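Local coordinates for RNA-binding protein (Sulfolobus solfataricus, PDB 2NRQ), which is of unknown function but belongs to an archaeal family that resembles RNA-binding proteins in structure, although RNA binding itself is considered unlikely, at residues 12-16 and 50-54; 22-27 and 105-109; 75-80 and 111-115; 95-101 and 121-127. One frame throughout, in Å; residues are numbered along the deposited sequence.

Interaction 1: residues 12-16 and 50-54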
loop_
_atom_site.group_PDB
_atom_site.type_symbol
_atom_site.label_atom_id
_atom_site.label_comp_id
_atom_site.label_asym_id
_atom_site.label_seq_id
_atom_site.Cartn_x
_atom_site.Cartn_y
_atom_site.Cartn_z
ATOM N N VAL A 12 3.913 6.493 2.965
ATOM C CA VAL A 12 4.206 7.348 1.825
ATOM C C VAL A 12 4.991 8.568 2.262
ATOM O O VAL A 12 4.758 9.098 3.340
ATOM C CB VAL A 12 2.931 7.872 1.126
ATOM C CG1 VAL A 12 2.989 7.540 -0.353
ATOM C CG2 VAL A 12 1.689 7.319 1.777
ATOM N N PHE A 13 5.924 8.998 1.420
ATOM C CA PHE A 13 6.712 10.185 1.675
ATOM C C PHE A 13 6.115 11.220 0.740
ATOM O O PHE A 13 6.082 11.011 -0.459
ATOM C CB PHE A 13 8.177 9.974 1.296
ATOM C CG PHE A 13 8.865 8.894 2.073
ATOM C CD1 PHE A 13 8.952 8.961 3.463
ATOM C CD2 PHE A 13 9.438 7.799 1.414
ATOM C CE1 PHE A 13 9.595 7.954 4.191
ATOM C CE2 PHE A 13 10.089 6.779 2.136
ATOM C CZ PHE A 13 10.164 6.862 3.528
ATOM N N ILE A 14 5.634 12.333 1.272
ATOM C CA ILE A 14 5.068 13.365 0.421
ATOM C C ILE A 14 5.983 14.569 0.394
ATOM O O ILE A 14 6.457 15.016 1.433
ATOM C CB ILE A 14 3.686 13.775 0.899
ATOM C CG1 ILE A 14 2.778 12.544 0.889
ATOM C CG2 ILE A 14 3.139 14.879 -0.008
ATOM C CD1 ILE A 14 1.455 12.729 1.589
ATOM N N HIS A 15 6.218 15.085 -0.809
ATOM C CA HIS A 15 7.108 16.220 -1.035
ATOM C C HIS A 15 6.409 17.569 -1.126
ATOM O O HIS A 15 5.185 17.645 -1.245
ATOM C CB HIS A 15 7.897 15.976 -2.311
ATOM C CG HIS A 15 8.767 14.764 -2.257
ATOM N ND1 HIS A 15 10.044 14.786 -1.740
ATOM C CD2 HIS A 15 8.536 13.484 -2.630
ATOM C CE1 HIS A 15 10.563 13.574 -1.799
ATOM N NE2 HIS A 15 9.668 12.764 -2.333
ATOM N N GLU A 16 7.199 18.637 -1.078
ATOM C CA GLU A 16 6.655 19.988 -1.152
ATOM C C GLU A 16 5.805 20.205 -2.407
ATOM O O GLU A 16 4.688 20.729 -2.340
ATOM C CB GLU A 16 7.796 21.008 -1.102
ATOM C CG GLU A 16 8.353 21.236 0.302
ATOM C CD GLU A 16 9.695 21.937 0.282
ATOM O OE1 GLU A 16 10.213 22.270 1.374
ATOM O OE2 GLU A 16 10.230 22.144 -0.834
ATOM N N GLY A 50 15.290 24.320 4.765
ATOM C CA GLY A 50 13.869 24.346 4.472
ATOM C C GLY A 50 13.393 23.350 3.438
ATOM O O GLY A 50 12.544 23.677 2.617
ATOM N N ASN A 51 13.933 22.138 3.470
ATOM C CA ASN A 51 13.541 21.078 2.532
ATOM C C ASN A 51 12.698 20.052 3.309
ATOM O O ASN A 51 13.243 19.119 3.889
ATOM C CB ASN A 51 14.793 20.399 1.942
ATOM C CG ASN A 51 16.104 20.890 2.583
ATOM O OD1 ASN A 51 16.115 21.464 3.677
ATOM N ND2 ASN A 51 17.216 20.646 1.899
ATOM N N LYS A 52 11.377 20.224 3.318
ATOM C CA LYS A 52 10.489 19.330 4.076
ATOM C C LYS A 52 9.916 18.084 3.394
ATOM O O LYS A 52 9.399 18.143 2.281
ATOM C CB LYS A 52 9.313 20.135 4.661
ATOM C CG LYS A 52 9.545 20.681 6.069
ATOM C CD LYS A 52 9.536 22.210 6.113
ATOM C CE LYS A 52 8.127 22.777 5.942
ATOM N NZ LYS A 52 8.126 24.269 5.848
ATOM N N ILE A 53 10.000 16.953 4.080
ATOM C CA ILE A 53 9.435 15.718 3.552
ATOM C C ILE A 53 8.348 15.365 4.555
ATOM O O ILE A 53 8.479 15.688 5.728
ATOM C CB ILE A 53 10.489 14.570 3.478
ATOM C CG1 ILE A 53 9.876 13.330 2.821
ATOM C CG2 ILE A 53 10.980 14.200 4.874
ATOM C CD1 ILE A 53 9.528 13.497 1.352
ATOM N N ILE A 54 7.262 14.749 4.104
ATOM C CA ILE A 54 6.188 14.372 5.022
ATOM C C ILE A 54 6.019 12.874 4.999
ATOM O O ILE A 54 6.004 12.267 3.933
ATOM C CB ILE A 54 4.844 14.998 4.643
ATOM C CG1 ILE A 54 4.900 16.503 4.837
ATOM C CG2 ILE A 54 3.740 14.445 5.526
ATOM C CD1 ILE A 54 3.602 17.157 4.498
HETATM O O HOH W 1 9.846 17.803 -0.368
HETATM O O HOH W 2 8.726 24.112 2.842
#
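Phe13 rests its CB on the CD1 methyl of Ile53 at 3.8 Å, and its backbone CA makes a CH...O contact with Ile54 O. At Ile14 the chains pair properly: Ile14 N donates to Ile54 O (2.7 Å) and Ile54 N to Ile14 O (2.8 Å), an antiparallel hydrogen-bonded pair. Both side chains leave the sheet on the same face, CB to CB 4.1 Å, where Tyr20 of helix 20-30 meets the two of them. This pair belongs to strands 7-14 and 52-60, neighbours in the antiparallel sheet that carries the fold; toward Glu16 the contacts pass to side chains and water. The ring of His15 lies with one face against Ile53 CD1, a CH-pi contact 3.5 Å from the ring centroid. Ile53 reaches it because CG1 stands anti to the backbone N (chi1 -176°) and CD1 then swings toward the ring. A water accepts from Glu16 N and donates to Lys52 O, bridging the widening gap. The extended side chain of Glu16 takes Lys52 N on OE1 at 3.1 Å, nearly straight at 168° but arriving from above the carboxylate plane. A second water donates a hydrogen bond to Glu16 OE1 and accepts one from Lys52 NZ.

Interaction 2: residues 22-27 and 105-109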
loop_
_atom_site.group_PDB
_atom_site.type_symbol
_atom_site.label_atom_id
_atom_site.label_comp_id
_atom_site.label_asym_id
_atom_site.label_seq_id
_atom_site.Cartn_x
_atom_site.Cartn_y
_atom_site.Cartn_z
ATOM N N LYS A 22 -4.678 16.134 -1.379
ATOM C CA LYS A 22 -5.183 15.338 -2.479
ATOM C C LYS A 22 -4.824 13.868 -2.245
ATOM O O LYS A 22 -5.667 12.987 -2.398
ATOM C CB LYS A 22 -4.562 15.854 -3.785
ATOM C CG LYS A 22 -5.257 15.418 -5.060
ATOM C CD LYS A 22 -5.145 13.924 -5.268
ATOM C CE LYS A 22 -6.027 13.502 -6.416
ATOM N NZ LYS A 22 -7.412 14.046 -6.232
ATOM N N ILE A 23 -3.574 13.608 -1.867
ATOM C CA ILE A 23 -3.116 12.241 -1.608
ATOM C C ILE A 23 -3.818 11.599 -0.398
ATOM O O ILE A 23 -4.281 10.455 -0.462
ATOM C CB ILE A 23 -1.592 12.210 -1.370
ATOM C CG1 ILE A 23 -0.865 12.795 -2.576
ATOM C CG2 ILE A 23 -1.118 10.782 -1.138
ATOM C CD1 ILE A 23 0.639 12.992 -2.360
ATOM N N VAL A 24 -3.890 12.348 0.699
ATOM C CA VAL A 24 -4.526 11.877 1.929
ATOM C C VAL A 24 -5.956 11.464 1.657
ATOM O O VAL A 24 -6.362 10.349 1.994
ATOM C CB VAL A 24 -4.557 12.988 3.026
ATOM C CG1 VAL A 24 -5.312 12.489 4.264
ATOM C CG2 VAL A 24 -3.141 13.390 3.403
ATOM N N ASN A 25 -6.715 12.376 1.052
ATOM C CA ASN A 25 -8.111 12.099 0.750
ATOM C C ASN A 25 -8.218 10.892 -0.145
ATOM O O ASN A 25 -9.028 9.992 0.114
ATOM C CB ASN A 25 -8.776 13.284 0.073
ATOM C CG ASN A 25 -8.736 14.534 0.920
ATOM O OD1 ASN A 25 -8.811 14.466 2.152
ATOM N ND2 ASN A 25 -8.632 15.693 0.265
ATOM N N THR A 26 -7.392 10.864 -1.189
ATOM C CA THR A 26 -7.414 9.736 -2.106
ATOM C C THR A 26 -7.207 8.444 -1.330
ATOM O O THR A 26 -8.012 7.515 -1.439
ATOM C CB THR A 26 -6.320 9.846 -3.195
ATOM O OG1 THR A 26 -6.581 10.980 -4.026
ATOM C CG2 THR A 26 -6.311 8.597 -4.071
ATOM N N ILE A 27 -6.142 8.384 -0.538
ATOM C CA ILE A 27 -5.865 7.168 0.224
ATOM C C ILE A 27 -6.937 6.818 1.256
ATOM O O ILE A 27 -7.387 5.675 1.331
ATOM C CB ILE A 27 -4.490 7.247 0.914
ATOM C CG1 ILE A 27 -3.390 7.354 -0.151
ATOM C CG2 ILE A 27 -4.283 6.034 1.795
ATOM C CD1 ILE A 27 -1.984 7.286 0.383
ATOM N N TYR A 105 -0.915 7.120 -10.475
ATOM C CA TYR A 105 -2.053 6.303 -10.856
ATOM C C TYR A 105 -3.208 6.243 -9.865
ATOM O O TYR A 105 -4.373 6.182 -10.270
ATOM C CB TYR A 105 -1.590 4.882 -11.150
ATOM C CG TYR A 105 -1.064 4.707 -12.548
ATOM C CD1 TYR A 105 -1.922 4.763 -13.642
ATOM C CD2 TYR A 105 0.288 4.495 -12.781
ATOM C CE1 TYR A 105 -1.448 4.608 -14.927
ATOM C CE2 TYR A 105 0.773 4.342 -14.062
ATOM C CZ TYR A 105 -0.099 4.398 -15.134
ATOM O OH TYR A 105 0.383 4.230 -16.413
ATOM N N LEU A 106 -2.904 6.254 -8.571
ATOM C CA LEU A 106 -3.963 6.169 -7.572
ATOM C C LEU A 106 -4.725 7.481 -7.407
ATOM O O LEU A 106 -5.950 7.488 -7.346
ATOM C CB LEU A 106 -3.401 5.737 -6.217
ATOM C CG LEU A 106 -4.480 5.164 -5.295
ATOM C CD1 LEU A 106 -4.659 3.686 -5.608
ATOM C CD2 LEU A 106 -4.100 5.343 -3.839
ATOM N N ILE A 107 -4.003 8.592 -7.340
ATOM C CA ILE A 107 -4.649 9.886 -7.169
ATOM C C ILE A 107 -5.272 10.424 -8.455
ATOM O O ILE A 107 -6.206 11.230 -8.417
ATOM C CB ILE A 107 -3.655 10.931 -6.607
ATOM C CG1 ILE A 107 -2.316 10.817 -7.328
ATOM C CG2 ILE A 107 -3.475 10.725 -5.114
ATOM C CD1 ILE A 107 -1.234 11.704 -6.772
ATOM N N ALA A 108 -4.764 9.972 -9.595
ATOM C CA ALA A 108 -5.282 10.433 -10.870
ATOM C C ALA A 108 -6.320 9.501 -11.488
ATOM O O ALA A 108 -7.181 9.959 -12.239
ATOM C CB ALA A 108 -4.141 10.656 -11.834
ATOM N N GLU A 109 -6.261 8.208 -11.172
ATOM C CA GLU A 109 -7.217 7.251 -11.736
ATOM C C GLU A 109 -7.706 6.177 -10.777
ATOM O O GLU A 109 -8.244 5.167 -11.217
ATOM C CB GLU A 109 -6.608 6.559 -12.957
ATOM C CG GLU A 109 -6.282 7.498 -14.100
ATOM C CD GLU A 109 -5.453 6.836 -15.177
ATOM O OE1 GLU A 109 -5.937 5.854 -15.789
ATOM O OE2 GLU A 109 -4.315 7.302 -15.406
#
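Ile107 pushes its CG2 methyl into the side of Thr26, 3.3 Å from OG1 and also against CB, the two side chains crossing at about a right angle. The helices that carry them, 20-30 and 103-109, lie on the same face of the antiparallel sheet and run almost perpendicular to each other, with segment axes 9.5 Å apart at an angle of 82°. Ile107 is the residue on which most of the contacts converge. Lys22 lays its aliphatic chain over one flank of it, CE 3.5 Å from Ile107 CB, and Ile23 CG1 adds a looser touch at 4.2 Å from Ile107 CG2. Next to it, Leu106 CD2 meets Thr26 CG2 at 3.9 Å and, more distantly, Ile27 CG1. Thr26 serves both neighbours because its chi1 of -65° sets OG1 beside the backbone N and swings CG2 over to the Leu106 side. With glycine in place of Thr26, the methyls of Ile107 and Leu106 would probably face a gap, and Lys22 O would lose its side-chain donor.

Further out, Ile121 of strand 121-126 supports the pair from the sheet, touching both Ile27 and Leu106, while Ile23 reaches Ile14 on strand 7-14. Lys22 N, in the first turn of its helix, donates to OD1 of Asp19, just before the helix. Lys22 O in turn fixes the rotation of Thr26: it accepts the backbone N of Thr26 at 3.0 Å and Thr26 OG1 at 2.7 Å, the two donors arriving from opposite faces of the carbonyl plane.

Interaction 3: residues 75-80 and 111-115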
loop_
_atom_site.group_PDB
_atom_site.type_symbol
_atom_site.label_atom_id
_atom_site.label_comp_id
_atom_site.label_asym_id
_atom_site.label_seq_id
_atom_site.Cartn_x
_atom_site.Cartn_y
_atom_site.Cartn_z
ATOM N N LYS A 75 -9.362 -4.746 -5.432
ATOM C CA LYS A 75 -9.280 -3.489 -6.158
ATOM C C LYS A 75 -8.244 -3.534 -7.262
ATOM O O LYS A 75 -8.407 -2.897 -8.299
ATOM C CB LYS A 75 -8.930 -2.358 -5.203
ATOM C CG LYS A 75 -10.012 -2.021 -4.197
ATOM C CD LYS A 75 -10.758 -0.761 -4.585
ATOM C CE LYS A 75 -11.498 -0.198 -3.391
ATOM N NZ LYS A 75 -12.088 1.133 -3.686
ATOM N N ILE A 76 -7.173 -4.283 -7.042
ATOM C CA ILE A 76 -6.122 -4.369 -8.045
ATOM C C ILE A 76 -6.592 -5.114 -9.301
ATOM O O ILE A 76 -7.357 -6.078 -9.214
ATOM C CB ILE A 76 -4.878 -5.074 -7.468
ATOM C CG1 ILE A 76 -3.689 -4.865 -8.397
ATOM C CG2 ILE A 76 -5.156 -6.558 -7.287
ATOM C CD1 ILE A 76 -2.402 -5.453 -7.869
ATOM N N GLU A 77 -6.147 -4.657 -10.469
ATOM C CA GLU A 77 -6.506 -5.314 -11.722
ATOM C C GLU A 77 -5.722 -6.632 -11.815
ATOM O O GLU A 77 -4.609 -6.737 -11.284
ATOM C CB GLU A 77 -6.197 -4.394 -12.902
ATOM C CG GLU A 77 -4.880 -3.651 -12.794
ATOM C CD GLU A 77 -4.741 -2.551 -13.838
ATOM O OE1 GLU A 77 -5.620 -1.661 -13.888
ATOM O OE2 GLU A 77 -3.750 -2.572 -14.606
ATOM N N THR A 78 -6.308 -7.636 -12.467
ATOM C CA THR A 78 -5.689 -8.959 -12.591
ATOM C C THR A 78 -4.273 -8.922 -13.159
ATOM O O THR A 78 -3.399 -9.695 -12.757
ATOM C CB THR A 78 -6.540 -9.883 -13.477
ATOM O OG1 THR A 78 -7.872 -9.362 -13.582
ATOM C CG2 THR A 78 -6.596 -11.276 -12.871
ATOM N N SER A 79 -4.064 -8.022 -14.111
ATOM C CA SER A 79 -2.770 -7.843 -14.747
ATOM C C SER A 79 -1.696 -7.643 -13.670
ATOM O O SER A 79 -0.792 -8.469 -13.515
ATOM C CB SER A 79 -2.847 -6.629 -15.669
ATOM O OG SER A 79 -1.668 -6.481 -16.424
ATOM N N GLU A 80 -1.825 -6.556 -12.912
ATOM C CA GLU A 80 -0.890 -6.225 -11.835
ATOM C C GLU A 80 -0.778 -7.324 -10.776
ATOM O O GLU A 80 0.300 -7.538 -10.210
ATOM C CB GLU A 80 -1.313 -4.910 -11.165
ATOM C CG GLU A 80 -1.526 -3.742 -12.132
ATOM C CD GLU A 80 -0.247 -3.259 -12.801
ATOM O OE1 GLU A 80 -0.340 -2.418 -13.719
ATOM O OE2 GLU A 80 0.849 -3.705 -12.418
ATOM N N ARG A 111 -6.305 3.853 -9.397
ATOM C CA ARG A 111 -5.849 2.559 -9.882
ATOM C C ARG A 111 -4.522 2.110 -9.285
ATOM O O ARG A 111 -3.536 2.849 -9.291
ATOM C CB ARG A 111 -5.751 2.595 -11.406
ATOM C CG ARG A 111 -5.803 1.229 -12.058
ATOM C CD ARG A 111 -6.402 1.337 -13.446
ATOM N NE ARG A 111 -5.568 2.134 -14.334
ATOM C CZ ARG A 111 -4.482 1.672 -14.942
ATOM N NH1 ARG A 111 -4.100 0.410 -14.760
ATOM N NH2 ARG A 111 -3.773 2.473 -15.729
ATOM N N LEU A 112 -4.514 0.888 -8.768
ATOM C CA LEU A 112 -3.329 0.315 -8.159
ATOM C C LEU A 112 -2.405 -0.264 -9.211
ATOM O O LEU A 112 -2.683 -1.310 -9.778
ATOM C CB LEU A 112 -3.724 -0.785 -7.181
ATOM C CG LEU A 112 -4.350 -0.347 -5.866
ATOM C CD1 LEU A 112 -4.902 -1.567 -5.123
ATOM C CD2 LEU A 112 -3.293 0.377 -5.040
ATOM N N VAL A 113 -1.302 0.416 -9.466
ATOM C CA VAL A 113 -0.336 -0.043 -10.452
ATOM C C VAL A 113 1.029 -0.142 -9.794
ATOM O O VAL A 113 1.590 0.861 -9.361
ATOM C CB VAL A 113 -0.259 0.937 -11.642
ATOM C CG1 VAL A 113 0.909 0.585 -12.532
ATOM C CG2 VAL A 113 -1.551 0.897 -12.424
ATOM N N LEU A 114 1.557 -1.357 -9.703
ATOM C CA LEU A 114 2.863 -1.553 -9.095
ATOM C C LEU A 114 3.887 -0.599 -9.701
ATOM O O LEU A 114 3.817 -0.258 -10.882
ATOM C CB LEU A 114 3.311 -2.997 -9.290
ATOM C CG LEU A 114 3.189 -3.945 -8.090
ATOM C CD1 LEU A 114 1.856 -3.777 -7.403
ATOM C CD2 LEU A 114 3.373 -5.390 -8.575
ATOM N N LYS A 115 4.829 -0.151 -8.883
ATOM C CA LYS A 115 5.877 0.762 -9.331
ATOM C C LYS A 115 7.145 0.361 -8.602
ATOM O O LYS A 115 7.100 -0.409 -7.646
ATOM C CB LYS A 115 5.500 2.210 -8.991
ATOM C CG LYS A 115 6.489 3.274 -9.458
ATOM C CD LYS A 115 5.986 4.670 -9.081
ATOM C CE LYS A 115 6.822 5.795 -9.702
ATOM N NZ LYS A 115 8.208 5.866 -9.159
#
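The start of helix 78-85, where Glu77 occupies the N-cap position, is tied to the loop 111-115 by a salt bridge from Glu77 to Arg111. NH1 of Arg111 donates to Glu77 OE1 at 2.7 Å with an angle of 151°. The oxygen is met on its syn side, somewhat out of the carboxylate plane, and the carboxylate and guanidinium planes are only 17° apart. Arg111 bends at chi3 (64°), which folds the guanidinium back so that its edge, through NH1, faces Glu77. Beside the bridge Leu112 points toward residues 75-76, its CD1 lying 4.1 Å from Lys75 CB and 4.2 Å from Ile76 CB. The loop, which joins helix 103-109 to strand 121-126, is thereby wedged between helix 78-85 and the sheet, with Leu112 also touching Phe101 of strand 96-101 and Leu106 of helix 103-109. Replacing Arg111 by leucine would probably leave the Glu77 carboxylate without its positive mate and deprive Glu80 of the nearest charge that could balance it across this contact. Glu80 is buried and bent at chi2: its CG passes 3.6 Å from Leu112 O, its OE1 lies 3.5 Å from Val113 CG1, and its side chain slides past that of Leu114, the two running in opposite directions. From OE1 of Glu80 to NH1 of Arg111 the distance is 4.8 Å, too long for a bond but close enough for the opposite charges probably to feel each other.

Interaction 4: residues 95-101 and 121-127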
loop_
_atom_site.group_PDB
_atom_site.type_symbol
_atom_site.label_atom_id
_atom_site.label_comp_id
_atom_site.label_asym_id
_atom_site.label_seq_id
_atom_site.Cartn_x
_atom_site.Cartn_y
_atom_site.Cartn_z
ATOM N N SER A 95 8.785 -12.380 6.536
ATOM C CA SER A 95 7.415 -12.838 6.345
ATOM C C SER A 95 6.487 -11.714 5.885
ATOM O O SER A 95 5.262 -11.880 5.835
ATOM C CB SER A 95 6.881 -13.452 7.640
ATOM O OG SER A 95 5.714 -14.218 7.382
ATOM N N LYS A 96 7.071 -10.569 5.547
ATOM C CA LYS A 96 6.273 -9.443 5.093
ATOM C C LYS A 96 6.443 -9.192 3.602
ATOM O O LYS A 96 7.539 -9.287 3.060
ATOM C CB LYS A 96 6.607 -8.188 5.907
ATOM C CG LYS A 96 8.074 -7.914 6.073
ATOM C CD LYS A 96 8.307 -6.696 6.962
ATOM C CE LYS A 96 7.882 -6.945 8.411
ATOM N NZ LYS A 96 8.432 -5.903 9.348
ATOM N N LEU A 97 5.325 -8.901 2.949
ATOM C CA LEU A 97 5.265 -8.639 1.519
ATOM C C LEU A 97 5.203 -7.134 1.306
ATOM O O LEU A 97 4.353 -6.465 1.893
ATOM C CB LEU A 97 4.007 -9.285 0.932
ATOM C CG LEU A 97 3.711 -9.039 -0.552
ATOM C CD1 LEU A 97 4.709 -9.805 -1.409
ATOM C CD2 LEU A 97 2.277 -9.478 -0.880
ATOM N N TYR A 98 6.092 -6.607 0.469
ATOM C CA TYR A 98 6.117 -5.181 0.193
ATOM C C TYR A 98 5.511 -4.886 -1.169
ATOM O O TYR A 98 6.061 -5.270 -2.194
ATOM C CB TYR A 98 7.551 -4.652 0.224
ATOM C CG TYR A 98 8.205 -4.713 1.582
ATOM C CD1 TYR A 98 8.484 -3.547 2.297
ATOM C CD2 TYR A 98 8.541 -5.937 2.163
ATOM C CE1 TYR A 98 9.080 -3.596 3.560
ATOM C CE2 TYR A 98 9.138 -5.999 3.422
ATOM C CZ TYR A 98 9.404 -4.823 4.113
ATOM O OH TYR A 98 10.003 -4.880 5.352
ATOM N N LEU A 99 4.380 -4.200 -1.186
ATOM C CA LEU A 99 3.752 -3.851 -2.445
ATOM C C LEU A 99 3.853 -2.346 -2.634
ATOM O O LEU A 99 3.194 -1.590 -1.925
ATOM C CB LEU A 99 2.284 -4.260 -2.433
ATOM C CG LEU A 99 1.944 -5.664 -1.939
ATOM C CD1 LEU A 99 0.442 -5.874 -2.041
ATOM C CD2 LEU A 99 2.689 -6.695 -2.758
ATOM N N ARG A 100 4.681 -1.902 -3.576
ATOM C CA ARG A 100 4.825 -0.473 -3.819
ATOM C C ARG A 100 3.953 -0.002 -4.973
ATOM O O ARG A 100 4.192 -0.351 -6.119
ATOM C CB ARG A 100 6.287 -0.101 -4.080
ATOM C CG ARG A 100 7.148 -1.186 -4.628
ATOM C CD ARG A 100 7.978 -1.831 -3.532
ATOM N NE ARG A 100 8.895 -0.871 -2.936
ATOM C CZ ARG A 100 9.847 -1.179 -2.060
ATOM N NH1 ARG A 100 10.020 -2.432 -1.669
ATOM N NH2 ARG A 100 10.626 -0.226 -1.571
ATOM N N PHE A 101 2.942 0.802 -4.662
ATOM C CA PHE A 101 2.022 1.301 -5.680
ATOM C C PHE A 101 2.368 2.687 -6.196
ATOM O O PHE A 101 3.025 3.478 -5.514
ATOM C CB PHE A 101 0.598 1.279 -5.136
ATOM C CG PHE A 101 0.084 -0.108 -4.878
ATOM C CD1 PHE A 101 -0.303 -0.927 -5.939
ATOM C CD2 PHE A 101 0.039 -0.617 -3.586
ATOM C CE1 PHE A 101 -0.727 -2.232 -5.715
ATOM C CE2 PHE A 101 -0.383 -1.927 -3.347
ATOM C CZ PHE A 101 -0.767 -2.736 -4.416
ATOM N N ILE A 121 3.321 4.647 -2.898
ATOM C CA ILE A 121 2.432 4.434 -1.759
ATOM C C ILE A 121 2.761 2.995 -1.394
ATOM O O ILE A 121 2.354 2.066 -2.082
ATOM C CB ILE A 121 0.946 4.504 -2.142
ATOM C CG1 ILE A 121 0.570 5.938 -2.522
ATOM C CG2 ILE A 121 0.095 4.016 -0.974
ATOM C CD1 ILE A 121 -0.833 6.074 -3.076
ATOM N N LYS A 122 3.506 2.813 -0.315
ATOM C CA LYS A 122 3.940 1.486 0.083
ATOM C C LYS A 122 2.993 0.731 1.018
ATOM O O LYS A 122 2.597 1.237 2.069
ATOM C CB LYS A 122 5.323 1.602 0.719
ATOM C CG LYS A 122 6.099 0.317 0.763
ATOM C CD LYS A 122 7.450 0.537 1.395
ATOM C CE LYS A 122 8.300 1.470 0.560
ATOM N NZ LYS A 122 9.544 1.874 1.274
ATOM N N CYS A 123 2.632 -0.486 0.628
ATOM C CA CYS A 123 1.757 -1.311 1.445
ATOM C C CYS A 123 2.506 -2.558 1.871
ATOM O O CYS A 123 2.809 -3.414 1.057
ATOM C CB CYS A 123 0.519 -1.696 0.659
ATOM S SG CYS A 123 -0.464 -0.288 0.147
ATOM N N ILE A 124 2.799 -2.655 3.160
ATOM C CA ILE A 124 3.537 -3.785 3.705
ATOM C C ILE A 124 2.651 -4.705 4.518
ATOM O O ILE A 124 2.125 -4.299 5.546
ATOM C CB ILE A 124 4.684 -3.301 4.614
ATOM C CG1 ILE A 124 5.612 -2.377 3.817
ATOM C CG2 ILE A 124 5.451 -4.496 5.191
ATOM C CD1 ILE A 124 6.588 -1.617 4.661
ATOM N N ILE A 125 2.505 -5.945 4.054
ATOM C CA ILE A 125 1.700 -6.945 4.742
ATOM C C ILE A 125 2.594 -7.957 5.460
ATOM O O ILE A 125 3.616 -8.383 4.929
ATOM C CB ILE A 125 0.788 -7.710 3.761
ATOM C CG1 ILE A 125 -0.258 -6.769 3.162
ATOM C CG2 ILE A 125 0.090 -8.845 4.479
ATOM C CD1 ILE A 125 0.300 -5.811 2.167
ATOM N N SER A 126 2.204 -8.337 6.671
ATOM C CA SER A 126 2.977 -9.299 7.439
ATOM C C SER A 126 2.175 -10.585 7.599
ATOM O O SER A 126 1.038 -10.572 8.066
ATOM C CB SER A 126 3.312 -8.722 8.805
ATOM O OG SER A 126 3.645 -7.354 8.677
ATOM N N PHE A 127 2.773 -11.695 7.190
ATOM C CA PHE A 127 2.127 -12.994 7.283
ATOM C C PHE A 127 2.856 -13.796 8.341
ATOM O O PHE A 127 3.980 -13.468 8.715
ATOM C CB PHE A 127 2.230 -13.731 5.943
ATOM C CG PHE A 127 1.467 -13.077 4.826
ATOM C CD1 PHE A 127 0.104 -13.301 4.672
ATOM C CD2 PHE A 127 2.107 -12.226 3.935
ATOM C CE1 PHE A 127 -0.613 -12.685 3.644
ATOM C CE2 PHE A 127 1.397 -11.603 2.902
ATOM C CZ PHE A 127 0.035 -11.834 2.758
#
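Ile124 packs against one face of the Tyr98 ring, its CG2 over the ring centre in a CH-pi contact, 4.1 Å from the centroid and 12° off the normal. Its other branch runs along the ring rim, CD1 at 3.4 Å from Tyr98 CE1, and CG2 also leans on Lys96 CB. Chi1 of Tyr98, -66°, puts the ring beside its own backbone N and across toward Ile124. Further along the same face Arg100 and Lys122 lie side by side, pointing the same way, Lys122 CE 3.6 Å from Arg100 NH2 and over a guanidinium face. Both reach the same anion, Asp118 OD1, which probably balances the two charges.

On the opposite face Phe101 offers its edge to Cys123, SG 3.8 Å from CD2, a sulfur-aromatic contact well away from the ring normal. Leu99 CD1 meets Ile125 CD1 at 4.2 Å, and Leu97 CB touches the edge of the Phe127 ring at CE2, whose ring also meets Phe69. Between the faces the backbones are laced in register: Leu99 and Cys123, for one, exchange two N-H...O bonds of 2.8 Å. This is regular antiparallel pairing of two inner strands, 96-101 and 121-126, with one largely apolar face against which helix 103-109 and loop 111-115 pack.

From the N terminus, strand 7-14 leads straight into helix 20-30, and interaction 1 closes a loop holding that helix and strand 39-46. Interaction 2 opens inside this loop and closes only at helix 103-109, so it crosses interaction 1. Interaction 3 opens at 75-80 and interaction 4 at 95-101, both within the span of interaction 2 and both closing beyond it; all three therefore cross one another, while interaction 1 is finished before 3 and 4 begin. Interactions 1 and 4 share the sheet, Val12 packing on Ile121. Leu106 joins interaction 2 to 3 through Leu112 and to 4 through Ile121, and Phe101 packs on Leu112 and Leu114.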